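Local coordinates for protein OR486 (Synthetic construct, PDB 4R80) that has no known natural function, being a de novo designed protein built to adopt the cystatin fold, one helix packed on an antiparallel beta sheet, at residues A[26-31]-A[42-47]; A[52-57]-A[72-77]. All coordinates share one frame; numbering follows the deposited sequence.

Interaction 1 of 2, residues A[26-31]-A[42-47]; sequences SKVQVR and VELEIT
Leu44 is the bump that the 26-31 side closes on: its CD2 methyl fits into the hollow between Val28 and Val30, 3.5 Å from Val28 CG1 and 3.6 Å from Val30 CG2. Both valines set CG1 anti to the backbone N (chi1 -178° in Val28, 179° in Val30); with that shared torsion, and the Leu44 methyl lying between the two residues, it is CG1 of Val28 but CG2 of Val30 that meets it. Val30 runs side by side with Leu44, while Val28 crosses it at a slant. Val30 also uses its other branch, CG1 meeting Val42 CG1 at 3.7 Å, and Val28 CG2 reaches more loosely to the CD1 end of Ile46. At the far end Ser26 tucks its hydroxyl beside Ile46, with OG 3.1 Å from CG2, a polar atom set against an apolar branch. Beneath these side chains the backbones pair antiparallel: Glu45 N gives a nearly straight bond of 2.9 Å to Gln29 O, Arg31 N bonds Glu43 O, and the return bond from Gln29 N to Glu45 O is weak. On the opposite face Glu45, fully extended, lies alongside Gln29 and Arg31. Its OE1 sits 3.1 Å from Arg31 CD and makes a long salt bridge of 3.8 Å with Arg31 NE. The oxygen stands well out of the guanidinium plane, so the attraction is one of charge, with no N-H aimed at it. The face carrying the valines, Leu44 and Ile46 turns to helix 4-22, where Val28 and Ile46 both touch Ile19, and Val28 also meets Leu20. Strand 28-36 is the outermost strand on this side of the sheet, whereas strand 39-48 continues inward to strand 51-62, Leu44 packing on Val57 and Ile46 on Thr53 and Ile55.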
loop_
_atom_site.group_PDB
_atom_site.type_symbol
_atom_site.label_atom_id
_atom_site.label_comp_id
_atom_site.label_asym_id
_atom_site.label_seq_id
_atom_site.Cartn_x
_atom_site.Cartn_y
_atom_site.Cartn_z
ATOM N N SER A 26 2.048 -7.139 -13.089
ATOM C CA SER A 26 2.542 -5.803 -12.779
ATOM C C SER A 26 3.685 -5.797 -11.775
ATOM O O SER A 26 3.734 -6.617 -10.860
ATOM C CB SER A 26 1.393 -4.933 -12.264
ATOM O OG SER A 26 1.879 -3.743 -11.675
ATOM N N LYS A 27 4.610 -4.856 -11.963
ATOM C CA LYS A 27 5.667 -4.594 -10.995
ATOM C C LYS A 27 5.289 -3.421 -10.101
ATOM O O LYS A 27 5.077 -2.307 -10.578
ATOM C CB LYS A 27 7.018 -4.355 -11.680
ATOM C CG LYS A 27 7.811 -5.631 -11.989
ATOM C CD LYS A 27 7.035 -6.636 -12.819
ATOM C CE LYS A 27 7.735 -7.981 -12.840
ATOM N NZ LYS A 27 7.009 -8.973 -13.686
ATOM N N VAL A 28 5.217 -3.678 -8.800
ATOM C CA VAL A 28 4.729 -2.694 -7.846
ATOM C C VAL A 28 5.846 -2.200 -6.934
ATOM O O VAL A 28 6.498 -2.992 -6.254
ATOM C CB VAL A 28 3.607 -3.280 -6.973
ATOM C CG1 VAL A 28 3.077 -2.224 -6.028
ATOM C CG2 VAL A 28 2.487 -3.833 -7.844
ATOM N N GLN A 29 6.063 -0.889 -6.924
ATOM C CA GLN A 29 7.054 -0.296 -6.034
ATOM C C GLN A 29 6.384 0.582 -4.979
ATOM O O GLN A 29 5.415 1.286 -5.262
ATOM C CB GLN A 29 8.090 0.508 -6.829
ATOM C CG GLN A 29 7.562 1.799 -7.437
ATOM C CD GLN A 29 8.647 2.840 -7.643
ATOM O OE1 GLN A 29 9.804 2.628 -7.281
ATOM N NE2 GLN A 29 8.275 3.975 -8.224
ATOM N N VAL A 30 6.902 0.521 -3.757
ATOM C CA VAL A 30 6.396 1.341 -2.663
ATOM C C VAL A 30 7.266 2.578 -2.508
ATOM O O VAL A 30 8.483 2.473 -2.359
ATOM C CB VAL A 30 6.382 0.564 -1.335
ATOM C CG1 VAL A 30 5.866 1.447 -0.209
ATOM C CG2 VAL A 30 5.535 -0.691 -1.463
ATOM N N ARG A 31 6.642 3.751 -2.536
ATOM C CA ARG A 31 7.397 4.998 -2.512
ATOM C C ARG A 31 7.432 5.662 -1.142
ATOM O O ARG A 31 8.399 6.345 -0.808
ATOM C CB ARG A 31 6.856 5.979 -3.552
ATOM C CG ARG A 31 7.048 5.523 -4.985
ATOM C CD ARG A 31 6.764 6.653 -5.956
ATOM N NE ARG A 31 7.656 7.792 -5.752
ATOM C CZ ARG A 31 8.858 7.909 -6.308
ATOM N NH1 ARG A 31 9.320 6.953 -7.104
ATOM N NH2 ARG A 31 9.602 8.981 -6.067
ATOM N N VAL A 42 0.152 3.774 2.815
ATOM C CA VAL A 42 1.200 3.278 1.933
ATOM C C VAL A 42 0.966 3.755 0.504
ATOM O O VAL A 42 -0.077 3.487 -0.093
ATOM C CB VAL A 42 1.271 1.741 1.952
ATOM C CG1 VAL A 42 2.416 1.255 1.079
ATOM C CG2 VAL A 42 1.425 1.234 3.377
ATOM N N GLU A 43 1.945 4.476 -0.030
ATOM C CA GLU A 43 1.877 4.996 -1.388
ATOM C C GLU A 43 2.658 4.089 -2.331
ATOM O O GLU A 43 3.843 3.833 -2.119
ATOM C CB GLU A 43 2.454 6.411 -1.419
ATOM C CG GLU A 43 1.702 7.390 -0.531
ATOM C CD GLU A 43 2.359 8.754 -0.474
ATOM O OE1 GLU A 43 3.013 9.146 -1.463
ATOM O OE2 GLU A 43 2.236 9.428 0.571
ATOM N N LEU A 44 1.993 3.606 -3.377
ATOM C CA LEU A 44 2.633 2.718 -4.341
ATOM C C LEU A 44 2.436 3.249 -5.752
ATOM O O LEU A 44 1.474 3.963 -6.032
ATOM C CB LEU A 44 2.074 1.293 -4.234
ATOM C CG LEU A 44 2.016 0.657 -2.844
ATOM C CD1 LEU A 44 0.695 0.988 -2.205
ATOM C CD2 LEU A 44 2.196 -0.848 -2.907
ATOM N N GLU A 45 3.362 2.891 -6.644
ATOM C CA GLU A 45 3.299 3.324 -8.033
ATOM C C GLU A 45 3.448 2.145 -8.988
ATOM O O GLU A 45 4.310 1.289 -8.809
ATOM C CB GLU A 45 4.385 4.368 -8.315
ATOM C CG GLU A 45 4.377 4.913 -9.739
ATOM C CD GLU A 45 5.318 6.087 -9.928
ATOM O OE1 GLU A 45 5.845 6.589 -8.917
ATOM O OE2 GLU A 45 5.530 6.505 -11.083
ATOM N N ILE A 46 2.594 2.115 -10.010
ATOM C CA ILE A 46 2.666 1.113 -11.067
ATOM C C ILE A 46 2.957 1.776 -12.412
ATOM O O ILE A 46 2.346 2.785 -12.761
ATOM C CB ILE A 46 1.357 0.297 -11.166
ATOM C CG1 ILE A 46 1.071 -0.426 -9.849
ATOM C CG2 ILE A 46 1.425 -0.715 -12.298
ATOM C CD1 ILE A 46 -0.127 -1.341 -9.908
ATOM N N THR A 47 3.893 1.203 -13.166
ATOM C CA THR A 47 4.237 1.725 -14.484
ATOM C C THR A 47 4.289 0.595 -15.505
ATOM O O THR A 47 5.278 -0.126 -15.616
ATOM C CB THR A 47 5.588 2.471 -14.483
ATOM O OG1 THR A 47 5.515 3.592 -13.595
ATOM C CG2 THR A 47 5.926 2.969 -15.886
#

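Interaction 2 of 2, residues A[52-57]-A[72-77]; sequences KTNITV and TETVGS
With chi1 at -50° in Ile55 and -79° in Glu73, CG1 of the isoleucine and CG of the glutamate each stand anti to their own carbonyl carbon, and the two chains run side by side, Ile55 CG1 3.5 Å from Glu73 CG. The acid's methylene rests on the isoleucine, and its carboxylate carbon CD comes 3.8 Å from Ile55 CD1. Were Ile55 an alanine, the Glu73 CG methylene would probably lose the apolar branch it leans on, and the carboxylate would be freer to swing. On the same face Thr53 CG2 rests against both branches of Val75, 3.6 Å from CG1 and from CG2. The backbones pair closely: Thr56 and Thr72 exchange two bonds, Thr72 N to Thr56 O being 2.8 Å, Asn54 and Thr74 exchange two more, and Gly76 N reaches Lys52 O at 2.9 Å. Water 1 donates to Thr56 O and also hydrogen-bonds Thr72 OG1, bridging the two strands. This is a regular two-stranded antiparallel pairing, part of the hairpin of strands 51-62 and 65-76 that completes the four-stranded meander of the designed cystatin fold.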
loop_
_atom_site.group_PDB
_atom_site.type_symbol
_atom_site.label_atom_id
_atom_site.label_comp_id
_atom_site.label_asym_id
_atom_site.label_seq_id
_atom_site.Cartn_x
_atom_site.Cartn_y
_atom_site.Cartn_z
ATOM N N LYS A 52 0.883 5.308 -16.001
ATOM C CA LYS A 52 1.426 5.490 -14.662
ATOM C C LYS A 52 0.299 5.671 -13.652
ATOM O O LYS A 52 -0.453 6.643 -13.712
ATOM C CB LYS A 52 2.358 6.704 -14.642
ATOM C CG LYS A 52 2.852 7.110 -13.264
ATOM C CD LYS A 52 3.755 8.331 -13.357
ATOM C CE LYS A 52 3.804 9.087 -12.040
ATOM N NZ LYS A 52 2.483 9.686 -11.708
ATOM N N THR A 53 0.186 4.725 -12.726
ATOM C CA THR A 53 -0.893 4.734 -11.744
ATOM C C THR A 53 -0.373 4.926 -10.323
ATOM O O THR A 53 0.396 4.108 -9.820
ATOM C CB THR A 53 -1.741 3.449 -11.810
ATOM O OG1 THR A 53 -0.915 2.315 -11.538
ATOM C CG2 THR A 53 -2.363 3.291 -13.183
ATOM N N ASN A 54 -0.796 6.010 -9.684
ATOM C CA ASN A 54 -0.439 6.272 -8.295
ATOM C C ASN A 54 -1.473 5.665 -7.357
ATOM O O ASN A 54 -2.666 5.944 -7.472
ATOM C CB ASN A 54 -0.324 7.775 -8.045
ATOM C CG ASN A 54 0.829 8.405 -8.799
ATOM O OD1 ASN A 54 1.805 7.735 -9.137
ATOM N ND2 ASN A 54 0.722 9.700 -9.070
ATOM N N ILE A 55 -1.013 4.835 -6.428
ATOM C CA ILE A 55 -1.918 4.137 -5.526
ATOM C C ILE A 55 -1.660 4.480 -4.064
ATOM O O ILE A 55 -0.523 4.427 -3.594
ATOM C CB ILE A 55 -1.793 2.609 -5.690
ATOM C CG1 ILE A 55 -1.891 2.219 -7.166
ATOM C CG2 ILE A 55 -2.844 1.893 -4.854
ATOM C CD1 ILE A 55 -1.877 0.728 -7.407
ATOM N N THR A 56 -2.723 4.848 -3.357
ATOM C CA THR A 56 -2.657 5.069 -1.919
ATOM C C THR A 56 -3.568 4.083 -1.195
ATOM O O THR A 56 -4.781 4.087 -1.398
ATOM C CB THR A 56 -3.069 6.503 -1.549
ATOM O OG1 THR A 56 -2.171 7.437 -2.160
ATOM C CG2 THR A 56 -3.043 6.692 -0.040
ATOM N N VAL A 57 -2.980 3.232 -0.363
ATOM C CA VAL A 57 -3.750 2.270 0.421
ATOM C C VAL A 57 -3.636 2.527 1.921
ATOM O O VAL A 57 -2.537 2.606 2.471
ATOM C CB VAL A 57 -3.347 0.824 0.100
ATOM C CG1 VAL A 57 -1.860 0.726 0.012
ATOM C CG2 VAL A 57 -3.889 -0.133 1.151
ATOM N N THR A 72 -7.024 4.011 -3.034
ATOM C CA THR A 72 -7.251 5.073 -4.009
ATOM C C THR A 72 -6.274 5.013 -5.184
ATOM O O THR A 72 -5.060 5.098 -4.999
ATOM C CB THR A 72 -7.163 6.465 -3.353
ATOM O OG1 THR A 72 -8.134 6.565 -2.304
ATOM C CG2 THR A 72 -7.418 7.558 -4.379
ATOM N N GLU A 73 -6.815 4.861 -6.390
ATOM C CA GLU A 73 -6.001 4.797 -7.603
ATOM C C GLU A 73 -6.275 5.949 -8.564
ATOM O O GLU A 73 -7.414 6.362 -8.753
ATOM C CB GLU A 73 -6.174 3.460 -8.330
ATOM C CG GLU A 73 -5.380 2.318 -7.731
ATOM C CD GLU A 73 -5.510 1.036 -8.530
ATOM O OE1 GLU A 73 -5.944 0.015 -7.958
ATOM O OE2 GLU A 73 -5.155 1.046 -9.729
ATOM N N THR A 74 -5.207 6.462 -9.169
ATOM C CA THR A 74 -5.305 7.503 -10.182
ATOM C C THR A 74 -4.412 7.149 -11.364
ATOM O O THR A 74 -3.210 6.940 -11.202
ATOM C CB THR A 74 -4.898 8.879 -9.632
ATOM O OG1 THR A 74 -3.592 8.794 -9.047
ATOM C CG2 THR A 74 -5.888 9.347 -8.583
ATOM N N VAL A 75 -5.004 7.085 -12.551
ATOM C CA VAL A 75 -4.269 6.692 -13.745
ATOM C C VAL A 75 -3.955 7.904 -14.610
ATOM O O VAL A 75 -4.835 8.708 -14.913
ATOM C CB VAL A 75 -5.092 5.703 -14.590
ATOM C CG1 VAL A 75 -4.236 5.101 -15.694
ATOM C CG2 VAL A 75 -5.689 4.615 -13.708
ATOM N N GLY A 76 -2.692 8.027 -15.005
ATOM C CA GLY A 76 -2.252 9.148 -15.815
ATOM C C GLY A 76 -1.516 8.715 -17.068
ATOM O O GLY A 76 -1.551 7.541 -17.441
ATOM N N SER A 77 -0.847 9.671 -17.708
ATOM C CA SER A 77 -0.099 9.430 -18.942
ATOM C C SER A 77 -0.973 8.839 -20.046
ATOM O O SER A 77 -0.730 9.064 -21.231
ATOM C CB SER A 77 1.120 8.539 -18.681
ATOM O OG SER A 77 2.038 9.176 -17.811
HETATM O O HOH W 1 -6.612 5.350 -0.093
#

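Both interactions pair neighbouring strands of one antiparallel sheet, each within its own hairpin, and strands 39-48 and 51-62 join them: Leu44 N probably bonds Ile55 O, and Ile46 O probably accepts from Thr53 N. Interaction 1 is partly buried; its aliphatic face feeds the core under helix 4-22, leaving charged side chains to the other face. Interaction 2 is a surface contact on the outermost strand 65-76, where threonines, a glutamate and a bridging water replace much of the aliphatic packing, though Ile55 still reaches Ile19 of the helix. Between the two contacts, Leu44 CD1 packs on Val57 CG1 on the helix side and Glu45 OE2 lies beside Lys52 CE on the other.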